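PDB 5NM7: peptidoglycan-binding domain 1 from Burkholderia, which is a phage endolysin that probably binds peptidoglycan and cleaves its glycan strands with a large lysozyme-like, N-acetylmuramidase-type domain. Local coordinates for residues R70-A78 and K204-E212; Y117-L126 and P141-G149. All coordinates share one frame; numbering follows the deposited sequence.

Contact 1. Residues R70-A78 and K204-E212; sequences RDPRHLTDA and KVSEAEQLE. With GLY (glycine), chain E.
E207, the first residue of helix 207-219, meets the loop R73-L75 by both its backbone and its carboxylate. Its N-H points at R73 O (E207 N to R73 O, 2.7 Å), lying in the carbonyl plane with an N-H...O angle of 167°. The side chain then returns to the same loop: with CG anti to the carbonyl carbon (chi1 -73°) and an extended chain beyond it, OE1 accepts from L75 N at 2.8 Å. That bond is equally straight at the hydrogen, but L75 N approaches from above the carboxylate plane, 37° out of it. OE2 comes obliquely to the H74 ring.

Packing is tightest at L75, which has more of its surface covered than any other residue of the two segments. Its CD1 lies over the first helical turn, 3.6 Å from A208 N, and meets L211 CD2 at 3.8 Å, the two leucines crossing at about a right angle. L80 of helix 77-87 touches both leucines. Beyond them, L211 CD2 and E212 border a bound glycine, whose N donates to E212 OE1 (2.8 Å). Water 1 bridges A208 N and, weakly, R73 O; water 2 bridges L75 O and, weakly, E207 OE1.

The side of R73 and the exposed V205 is looser. R73 rests its CG near V205 O (3.5 Å); its guanidinium pairs with D71 by charge alone and makes a cation-pi contact with F107.

K60 forms a salt bridge with E207 OE1, and G106 N donates to OE2. So many partners would probably keep the buried carboxylate ionised. The polar bonds join loop R73-L75 to the start of helix 207-219.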
loop_
_atom_site.group_PDB
_atom_site.type_symbol
_atom_site.label_atom_id
_atom_site.label_comp_id
_atom_site.label_asym_id
_atom_site.label_seq_id
_atom_site.Cartn_x
_atom_site.Cartn_y
_atom_site.Cartn_z
ATOM N N ARG A 70 3.810 -16.971 7.613
ATOM C CA ARG A 70 3.208 -15.647 7.511
ATOM C C ARG A 70 4.223 -14.687 8.105
ATOM O O ARG A 70 4.718 -14.910 9.191
ATOM C CB ARG A 70 1.895 -15.576 8.309
ATOM C CG ARG A 70 0.941 -14.467 7.872
ATOM C CD ARG A 70 0.408 -13.648 9.019
ATOM N NE ARG A 70 -0.225 -14.437 10.076
ATOM C CZ ARG A 70 -0.614 -13.952 11.258
ATOM N NH1 ARG A 70 -0.444 -12.661 11.571
ATOM N NH2 ARG A 70 -1.183 -14.767 12.140
ATOM N N ASP A 71 4.532 -13.614 7.394
ATOM C CA ASP A 71 5.486 -12.623 7.913
ATOM C C ASP A 71 4.701 -11.725 8.880
ATOM O O ASP A 71 3.646 -11.192 8.497
ATOM C CB ASP A 71 6.028 -11.852 6.735
ATOM C CG ASP A 71 7.102 -10.855 7.086
ATOM O OD1 ASP A 71 7.181 -10.372 8.226
ATOM O OD2 ASP A 71 7.842 -10.527 6.132
ATOM N N PRO A 72 5.180 -11.558 10.127
ATOM C CA PRO A 72 4.438 -10.716 11.066
ATOM C C PRO A 72 4.459 -9.215 10.683
ATOM O O PRO A 72 3.658 -8.457 11.210
ATOM C CB PRO A 72 5.180 -10.936 12.395
ATOM C CG PRO A 72 6.565 -11.295 11.993
ATOM C CD PRO A 72 6.370 -12.163 10.786
ATOM N N ARG A 73 5.338 -8.806 9.781
ATOM C CA ARG A 73 5.354 -7.402 9.258
ATOM C C ARG A 73 4.187 -7.132 8.309
ATOM O O ARG A 73 3.941 -5.959 7.944
ATOM C CB ARG A 73 6.639 -7.124 8.489
ATOM C CG ARG A 73 7.876 -7.043 9.379
ATOM C CD ARG A 73 9.145 -6.909 8.550
ATOM N NE ARG A 73 9.573 -8.210 8.036
ATOM C CZ ARG A 73 10.093 -8.463 6.826
ATOM N NH1 ARG A 73 10.243 -7.523 5.888
ATOM N NH2 ARG A 73 10.452 -9.715 6.533
ATOM N N HIS A 74 3.541 -8.184 7.815
ATOM C CA HIS A 74 2.486 -7.986 6.796
ATOM C C HIS A 74 1.163 -7.605 7.400
ATOM O O HIS A 74 0.774 -8.040 8.476
ATOM C CB HIS A 74 2.344 -9.228 5.914
ATOM C CG HIS A 74 3.543 -9.449 5.058
ATOM N ND1 HIS A 74 3.756 -10.611 4.351
ATOM C CD2 HIS A 74 4.598 -8.643 4.788
ATOM C CE1 HIS A 74 4.888 -10.504 3.674
ATOM N NE2 HIS A 74 5.412 -9.318 3.913
ATOM N N LEU A 75 0.438 -6.784 6.641
ATOM C CA LEU A 75 -0.880 -6.359 7.034
ATOM C C LEU A 75 -1.830 -7.536 7.120
ATOM O O LEU A 75 -1.750 -8.473 6.326
ATOM C CB LEU A 75 -1.409 -5.344 5.995
ATOM C CG LEU A 75 -2.404 -4.311 6.455
ATOM C CD1 LEU A 75 -1.749 -3.364 7.467
ATOM C CD2 LEU A 75 -2.965 -3.543 5.272
ATOM N N THR A 76 -2.736 -7.480 8.087
ATOM C CA THR A 76 -3.820 -8.471 8.256
ATOM C C THR A 76 -5.215 -7.860 8.048
ATOM O O THR A 76 -5.365 -6.649 8.094
ATOM C CB THR A 76 -3.753 -9.082 9.658
ATOM O OG1 THR A 76 -4.204 -8.115 10.627
ATOM C CG2 THR A 76 -2.318 -9.536 10.031
ATOM N N ASP A 77 -6.237 -8.704 7.892
ATOM C CA ASP A 77 -7.641 -8.261 7.876
ATOM C C ASP A 77 -7.980 -7.401 9.075
ATOM O O ASP A 77 -8.674 -6.381 8.947
ATOM C CB ASP A 77 -8.630 -9.437 7.910
ATOM C CG ASP A 77 -9.002 -9.922 6.562
ATOM O OD1 ASP A 77 -8.690 -9.245 5.545
ATOM O OD2 ASP A 77 -9.629 -11.015 6.519
ATOM N N ALA A 78 -7.485 -7.820 10.244
ATOM C CA ALA A 78 -7.776 -7.121 11.484
ATOM C C ALA A 78 -7.219 -5.707 11.468
ATOM O O ALA A 78 -7.839 -4.800 12.040
ATOM C CB ALA A 78 -7.249 -7.868 12.696
ATOM N N LYS A 204 9.500 1.419 9.413
ATOM C CA LYS A 204 10.360 0.216 9.362
ATOM C C LYS A 204 9.842 -1.000 10.124
ATOM O O LYS A 204 10.333 -2.108 9.887
ATOM C CB LYS A 204 11.745 0.611 9.877
ATOM C CG LYS A 204 12.510 1.568 9.008
ATOM C CD LYS A 204 13.816 1.997 9.683
ATOM C CE LYS A 204 14.686 2.725 8.676
ATOM N NZ LYS A 204 15.863 3.304 9.364
ATOM N N VAL A 205 8.870 -0.822 11.020
ATOM C CA VAL A 205 8.393 -1.871 11.894
ATOM C C VAL A 205 7.453 -2.821 11.173
ATOM O O VAL A 205 7.629 -4.041 11.195
ATOM C CB VAL A 205 7.692 -1.285 13.137
ATOM C CG1 VAL A 205 6.965 -2.360 13.953
ATOM C CG2 VAL A 205 8.718 -0.565 14.010
ATOM N N SER A 206 6.418 -2.289 10.518
ATOM C CA SER A 206 5.404 -3.175 9.960
ATOM C C SER A 206 4.505 -2.443 8.985
ATOM O O SER A 206 4.459 -1.203 8.973
ATOM C CB SER A 206 4.513 -3.738 11.045
ATOM O OG SER A 206 3.736 -2.708 11.652
ATOM N N GLU A 207 3.799 -3.236 8.182
ATOM C CA GLU A 207 2.802 -2.654 7.267
ATOM C C GLU A 207 1.656 -2.025 8.052
ATOM O O GLU A 207 1.061 -1.037 7.600
ATOM C CB GLU A 207 2.259 -3.696 6.325
ATOM C CG GLU A 207 3.291 -4.070 5.278
ATOM C CD GLU A 207 2.769 -5.058 4.250
ATOM O OE1 GLU A 207 1.616 -5.518 4.407
ATOM O OE2 GLU A 207 3.534 -5.356 3.302
ATOM N N ALA A 208 1.342 -2.584 9.213
ATOM C CA ALA A 208 0.345 -1.966 10.093
ATOM C C ALA A 208 0.691 -0.515 10.446
ATOM O O ALA A 208 -0.176 0.348 10.434
ATOM C CB ALA A 208 0.150 -2.811 11.346
ATOM N N GLU A 209 1.971 -0.243 10.751
ATOM C CA GLU A 209 2.396 1.114 11.011
ATOM C C GLU A 209 2.304 1.984 9.767
ATOM O O GLU A 209 1.966 3.154 9.847
ATOM C CB GLU A 209 3.818 1.166 11.581
ATOM C CG GLU A 209 3.911 0.612 12.994
ATOM C CD GLU A 209 3.188 1.496 14.031
ATOM O OE1 GLU A 209 3.103 2.713 13.814
ATOM O OE2 GLU A 209 2.722 0.996 15.082
ATOM N N GLN A 210 2.584 1.393 8.616
ATOM C CA GLN A 210 2.501 2.105 7.347
ATOM C C GLN A 210 1.053 2.472 7.027
ATOM O O GLN A 210 0.797 3.570 6.544
ATOM C CB GLN A 210 3.097 1.245 6.266
ATOM C CG GLN A 210 4.572 1.035 6.489
ATOM C CD GLN A 210 5.170 0.085 5.475
ATOM O OE1 GLN A 210 4.501 -0.354 4.550
ATOM N NE2 GLN A 210 6.452 -0.191 5.626
ATOM N N LEU A 211 0.142 1.554 7.298
ATOM C CA LEU A 211 -1.313 1.833 7.184
ATOM C C LEU A 211 -1.745 2.905 8.193
ATOM O O LEU A 211 -2.574 3.742 7.864
ATOM C CB LEU A 211 -2.150 0.603 7.414
ATOM C CG LEU A 211 -3.691 0.730 7.424
ATOM C CD1 LEU A 211 -4.223 1.252 6.103
ATOM C CD2 LEU A 211 -4.303 -0.604 7.759
ATOM N N GLU A 212 -1.188 2.873 9.405
ATOM C CA GLU A 212 -1.513 3.885 10.434
ATOM C C GLU A 212 -1.151 5.268 9.925
ATOM O O GLU A 212 -1.903 6.211 10.148
ATOM C CB GLU A 212 -0.820 3.567 11.771
ATOM C CG GLU A 212 -0.927 4.629 12.878
ATOM C CD GLU A 212 -2.330 4.935 13.330
ATOM O OE1 GLU A 212 -3.307 4.186 13.065
ATOM O OE2 GLU A 212 -2.519 6.004 13.967
HETATM N N GLY E . -4.947 2.055 12.257
HETATM C CA GLY E . -4.362 1.207 11.162
HETATM C C GLY E . -3.406 0.169 11.694
HETATM O O GLY E . -3.267 0.115 12.911
HETATM O OXT GLY E . -2.788 -0.643 10.967
HETATM O O HOH W 1 1.683 -5.381 10.072
HETATM O O HOH W 2 -0.630 -8.007 3.736
#

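Contact 2. Residues Y117-L126 and P141-G149; sequences YERHIMYRQL and PALVNSKRG
R119 is the main bump of this contact, a long side chain driven into a hollow made by the curled loop P141-G149. Its CG sits between backbone N and carbonyl carbon (chi1 64°), and the extended chain beyond carries the guanidinium into a ring of carbonyls. NE donates to K147 O at 2.8 Å and NH2 to R148 O at 3.1 Å, the latter reached from above the carbonyl plane. The flat group is sandwiched: N145 ND2 lies over one face, G149 O over the opposite one, and A142 O stands at its edge.

N145 shapes the wall of this hollow. Its OD1 accepts from K147 N in an Asx turn, while ND2 bonds to P141 O and ties the middle of the loop to its start.

Beside the arginine, the H120 ring takes R148 CB over one face, a CH-pi contact 3.9 Å from the centroid. H120 NE2 in turn lies over the R148 guanidinium, with the two planes inclined 33°. On the other flank V144 CG1 is a knob between Y123 CA (4.0 Å) and L126 CD1 (3.9 Å), while S146 CB lies over one face of Y123. Before the helix, Y117 OH donates a hydrogen bond to L143 O at 2.5 Å, with the oxygen at the ring's edge.

Waters 3 and 4 bridge G149 to the start of the helix. The whole is an irregular loop folded over the N-terminal turns of helix 119-128, with an Asx turn at N145-K147 and an arginine sunk among the loop carbonyls.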
loop_
_atom_site.group_PDB
_atom_site.type_symbol
_atom_site.label_atom_id
_atom_site.label_comp_id
_atom_site.label_asym_id
_atom_site.label_seq_id
_atom_site.Cartn_x
_atom_site.Cartn_y
_atom_site.Cartn_z
ATOM N N TYR A 117 12.409 8.703 -3.138
ATOM C CA TYR A 117 12.997 9.967 -2.756
ATOM C C TYR A 117 12.667 11.048 -3.802
ATOM O O TYR A 117 12.718 10.772 -5.000
ATOM C CB TYR A 117 14.507 9.770 -2.591
ATOM C CG TYR A 117 15.246 11.076 -2.433
ATOM C CD1 TYR A 117 15.862 11.657 -3.513
ATOM C CD2 TYR A 117 15.270 11.741 -1.209
ATOM C CE1 TYR A 117 16.507 12.867 -3.408
ATOM C CE2 TYR A 117 15.911 12.953 -1.091
ATOM C CZ TYR A 117 16.538 13.498 -2.194
ATOM O OH TYR A 117 17.184 14.718 -2.115
ATOM N N GLU A 118 12.263 12.232 -3.327
ATOM C CA GLU A 118 11.722 13.309 -4.156
ATOM C C GLU A 118 12.632 14.535 -4.060
ATOM O O GLU A 118 12.556 15.318 -3.095
ATOM C CB GLU A 118 10.316 13.689 -3.692
ATOM C CG GLU A 118 9.284 12.559 -3.752
ATOM C CD GLU A 118 8.802 12.254 -5.154
ATOM O OE1 GLU A 118 9.287 12.875 -6.101
ATOM O OE2 GLU A 118 7.918 11.378 -5.294
ATOM N N ARG A 119 13.503 14.672 -5.053
ATOM C CA ARG A 119 14.523 15.714 -5.067
ATOM C C ARG A 119 13.958 17.121 -5.069
ATOM O O ARG A 119 14.596 18.044 -4.549
ATOM C CB ARG A 119 15.450 15.542 -6.258
ATOM C CG ARG A 119 14.788 15.706 -7.601
ATOM C CD ARG A 119 15.792 15.494 -8.692
ATOM N NE ARG A 119 15.208 15.720 -9.994
ATOM C CZ ARG A 119 15.748 15.342 -11.149
ATOM N NH1 ARG A 119 16.945 14.742 -11.188
ATOM N NH2 ARG A 119 15.075 15.556 -12.270
ATOM N N HIS A 120 12.775 17.276 -5.669
ATOM C CA HIS A 120 12.090 18.592 -5.642
ATOM C C HIS A 120 11.518 18.944 -4.277
ATOM O O HIS A 120 11.469 20.124 -3.915
ATOM C CB HIS A 120 11.075 18.695 -6.781
ATOM C CG HIS A 120 9.830 17.923 -6.560
ATOM N ND1 HIS A 120 9.785 16.544 -6.612
ATOM C CD2 HIS A 120 8.567 18.331 -6.284
ATOM C CE1 HIS A 120 8.549 16.141 -6.353
ATOM N NE2 HIS A 120 7.788 17.209 -6.188
ATOM N N ILE A 121 11.126 17.946 -3.487
ATOM C CA ILE A 121 10.747 18.181 -2.119
ATOM C C ILE A 121 11.984 18.421 -1.249
ATOM O O ILE A 121 11.933 19.213 -0.294
ATOM C CB ILE A 121 9.891 17.023 -1.542
ATOM C CG1 ILE A 121 8.642 16.780 -2.411
ATOM C CG2 ILE A 121 9.479 17.301 -0.113
ATOM C CD1 ILE A 121 7.740 17.996 -2.583
ATOM N N MET A 122 13.086 17.714 -1.523
ATOM C CA MET A 122 14.335 17.995 -0.795
ATOM C C MET A 122 14.717 19.471 -0.977
ATOM O O MET A 122 14.988 20.163 0.010
ATOM C CB MET A 122 15.490 17.132 -1.286
ATOM C CG MET A 122 16.783 17.330 -0.481
ATOM S SD MET A 122 16.648 16.740 1.187
ATOM C CE MET A 122 18.384 16.608 1.645
ATOM N N TYR A 123 14.711 19.920 -2.222
ATOM C CA TYR A 123 14.933 21.324 -2.564
ATOM C C TYR A 123 14.084 22.248 -1.670
ATOM O O TYR A 123 14.589 23.184 -1.031
ATOM C CB TYR A 123 14.604 21.556 -4.042
ATOM C CG TYR A 123 14.820 22.983 -4.487
ATOM C CD1 TYR A 123 16.115 23.506 -4.631
ATOM C CD2 TYR A 123 13.737 23.826 -4.738
ATOM C CE1 TYR A 123 16.328 24.822 -5.030
ATOM C CE2 TYR A 123 13.940 25.142 -5.141
ATOM C CZ TYR A 123 15.232 25.631 -5.285
ATOM O OH TYR A 123 15.434 26.934 -5.683
ATOM N N ARG A 124 12.803 21.920 -1.583
ATOM C CA ARG A 124 11.849 22.682 -0.801
ATOM C C ARG A 124 12.160 22.678 0.708
ATOM O O ARG A 124 12.073 23.721 1.370
ATOM C CB ARG A 124 10.458 22.094 -1.054
ATOM C CG ARG A 124 9.306 23.049 -0.980
ATOM C CD ARG A 124 8.010 22.345 -1.404
ATOM N NE ARG A 124 6.950 22.940 -0.607
ATOM C CZ ARG A 124 6.369 24.120 -0.848
ATOM N NH1 ARG A 124 6.665 24.838 -1.931
ATOM N NH2 ARG A 124 5.446 24.571 -0.002
ATOM N N GLN A 125 12.515 21.515 1.254
ATOM C CA GLN A 125 12.756 21.375 2.683
ATOM C C GLN A 125 14.059 22.049 3.118
ATOM O O GLN A 125 14.149 22.561 4.253
ATOM C CB GLN A 125 12.741 19.899 3.126
ATOM C CG GLN A 125 11.413 19.197 2.893
ATOM C CD GLN A 125 10.240 19.900 3.572
ATOM O OE1 GLN A 125 9.498 20.643 2.928
ATOM N NE2 GLN A 125 10.095 19.691 4.873
ATOM N N LEU A 126 15.047 22.045 2.228
ATOM C CA LEU A 126 16.319 22.730 2.467
ATOM C C LEU A 126 16.132 24.264 2.497
ATOM O O LEU A 126 16.685 24.939 3.375
ATOM C CB LEU A 126 17.353 22.346 1.403
ATOM C CG LEU A 126 17.873 20.911 1.439
ATOM C CD1 LEU A 126 18.572 20.526 0.138
ATOM C CD2 LEU A 126 18.789 20.703 2.622
ATOM N N PRO A 141 22.758 17.926 -8.682
ATOM C CA PRO A 141 21.510 18.069 -9.476
ATOM C C PRO A 141 20.573 16.843 -9.550
ATOM O O PRO A 141 19.357 16.992 -9.714
ATOM C CB PRO A 141 22.026 18.431 -10.875
ATOM C CG PRO A 141 23.422 17.919 -10.927
ATOM C CD PRO A 141 23.965 18.019 -9.530
ATOM N N ALA A 142 21.126 15.642 -9.444
ATOM C CA ALA A 142 20.315 14.426 -9.406
ATOM C C ALA A 142 19.525 14.280 -8.100
ATOM O O ALA A 142 18.482 13.609 -8.084
ATOM C CB ALA A 142 21.197 13.200 -9.612
ATOM N N LEU A 143 20.058 14.858 -7.013
ATOM C CA LEU A 143 19.500 14.740 -5.659
ATOM C C LEU A 143 18.745 15.931 -5.145
ATOM O O LEU A 143 17.911 15.814 -4.247
ATOM C CB LEU A 143 20.629 14.519 -4.649
ATOM C CG LEU A 143 21.348 13.198 -4.713
ATOM C CD1 LEU A 143 22.492 13.225 -3.712
ATOM C CD2 LEU A 143 20.400 12.050 -4.409
ATOM N N VAL A 144 19.109 17.111 -5.627
ATOM C CA VAL A 144 18.465 18.336 -5.175
ATOM C C VAL A 144 18.163 19.071 -6.453
ATOM O O VAL A 144 19.079 19.317 -7.239
ATOM C CB VAL A 144 19.378 19.198 -4.280
ATOM C CG1 VAL A 144 18.598 20.372 -3.718
ATOM C CG2 VAL A 144 19.973 18.384 -3.146
ATOM N N ASN A 145 16.887 19.383 -6.678
ATOM C CA ASN A 145 16.448 19.950 -7.948
ATOM C C ASN A 145 15.017 20.451 -7.859
ATOM O O ASN A 145 14.163 19.762 -7.333
ATOM C CB ASN A 145 16.542 18.877 -9.036
ATOM C CG ASN A 145 16.772 19.446 -10.421
ATOM O OD1 ASN A 145 16.168 20.439 -10.808
ATOM N ND2 ASN A 145 17.644 18.796 -11.188
ATOM N N SER A 146 14.735 21.637 -8.402
ATOM C CA SER A 146 13.352 22.129 -8.473
ATOM C C SER A 146 12.503 21.315 -9.465
ATOM O O SER A 146 11.286 21.337 -9.400
ATOM C CB SER A 146 13.316 23.624 -8.834
ATOM O OG SER A 146 13.766 23.838 -10.163
ATOM N N LYS A 147 13.165 20.631 -10.392
ATOM C CA LYS A 147 12.534 19.670 -11.305
ATOM C C LYS A 147 12.370 18.298 -10.636
ATOM O O LYS A 147 13.308 17.757 -10.052
ATOM C CB LYS A 147 13.378 19.474 -12.570
ATOM C CG LYS A 147 12.877 20.185 -13.807
ATOM C CD LYS A 147 14.060 20.364 -14.762
ATOM C CE LYS A 147 13.645 20.418 -16.244
ATOM N NZ LYS A 147 13.439 19.040 -16.800
ATOM N N ARG A 148 11.179 17.740 -10.759
ATOM C CA ARG A 148 10.880 16.423 -10.222
ATOM C C ARG A 148 11.585 15.350 -11.033
ATOM O O ARG A 148 11.949 15.567 -12.207
ATOM C CB ARG A 148 9.360 16.219 -10.096
ATOM C CG ARG A 148 8.549 15.857 -11.307
ATOM C CD ARG A 148 7.123 15.652 -10.824
ATOM N NE ARG A 148 6.651 16.900 -10.218
ATOM C CZ ARG A 148 5.707 17.024 -9.284
ATOM N NH1 ARG A 148 5.405 18.242 -8.834
ATOM N NH2 ARG A 148 5.058 15.965 -8.790
ATOM N N GLY A 149 11.817 14.215 -10.387
ATOM C CA GLY A 149 12.338 13.033 -11.049
ATOM C C GLY A 149 13.703 12.589 -10.566
ATOM O O GLY A 149 14.082 12.904 -9.456
HETATM O O HOH W 3 13.836 12.424 -6.882
HETATM O O HOH W 4 11.393 14.329 -7.542
#

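In the fold
Both contacts involve the N-acetylmuramidase part of the chain but occupy different regions of it: their centres are 30 Å apart, their nearest atoms about 13 Å, and they do not touch. Contact 2 is nested along the chain inside the loop closed by contact 1. Contact 1 brings the segment that follows helix 59-67 and leads into helix 77-87 against the start of helix 207-219, about 10 Å from the chain centre. Contact 2 is local and peripheral, about 24 Å from that centre, beside strand 115-117. Contact 1 thus joins segments 126 residues apart, beside a bound glycine, whereas contact 2 fixes a surface loop between helices 119-128 and 156-167.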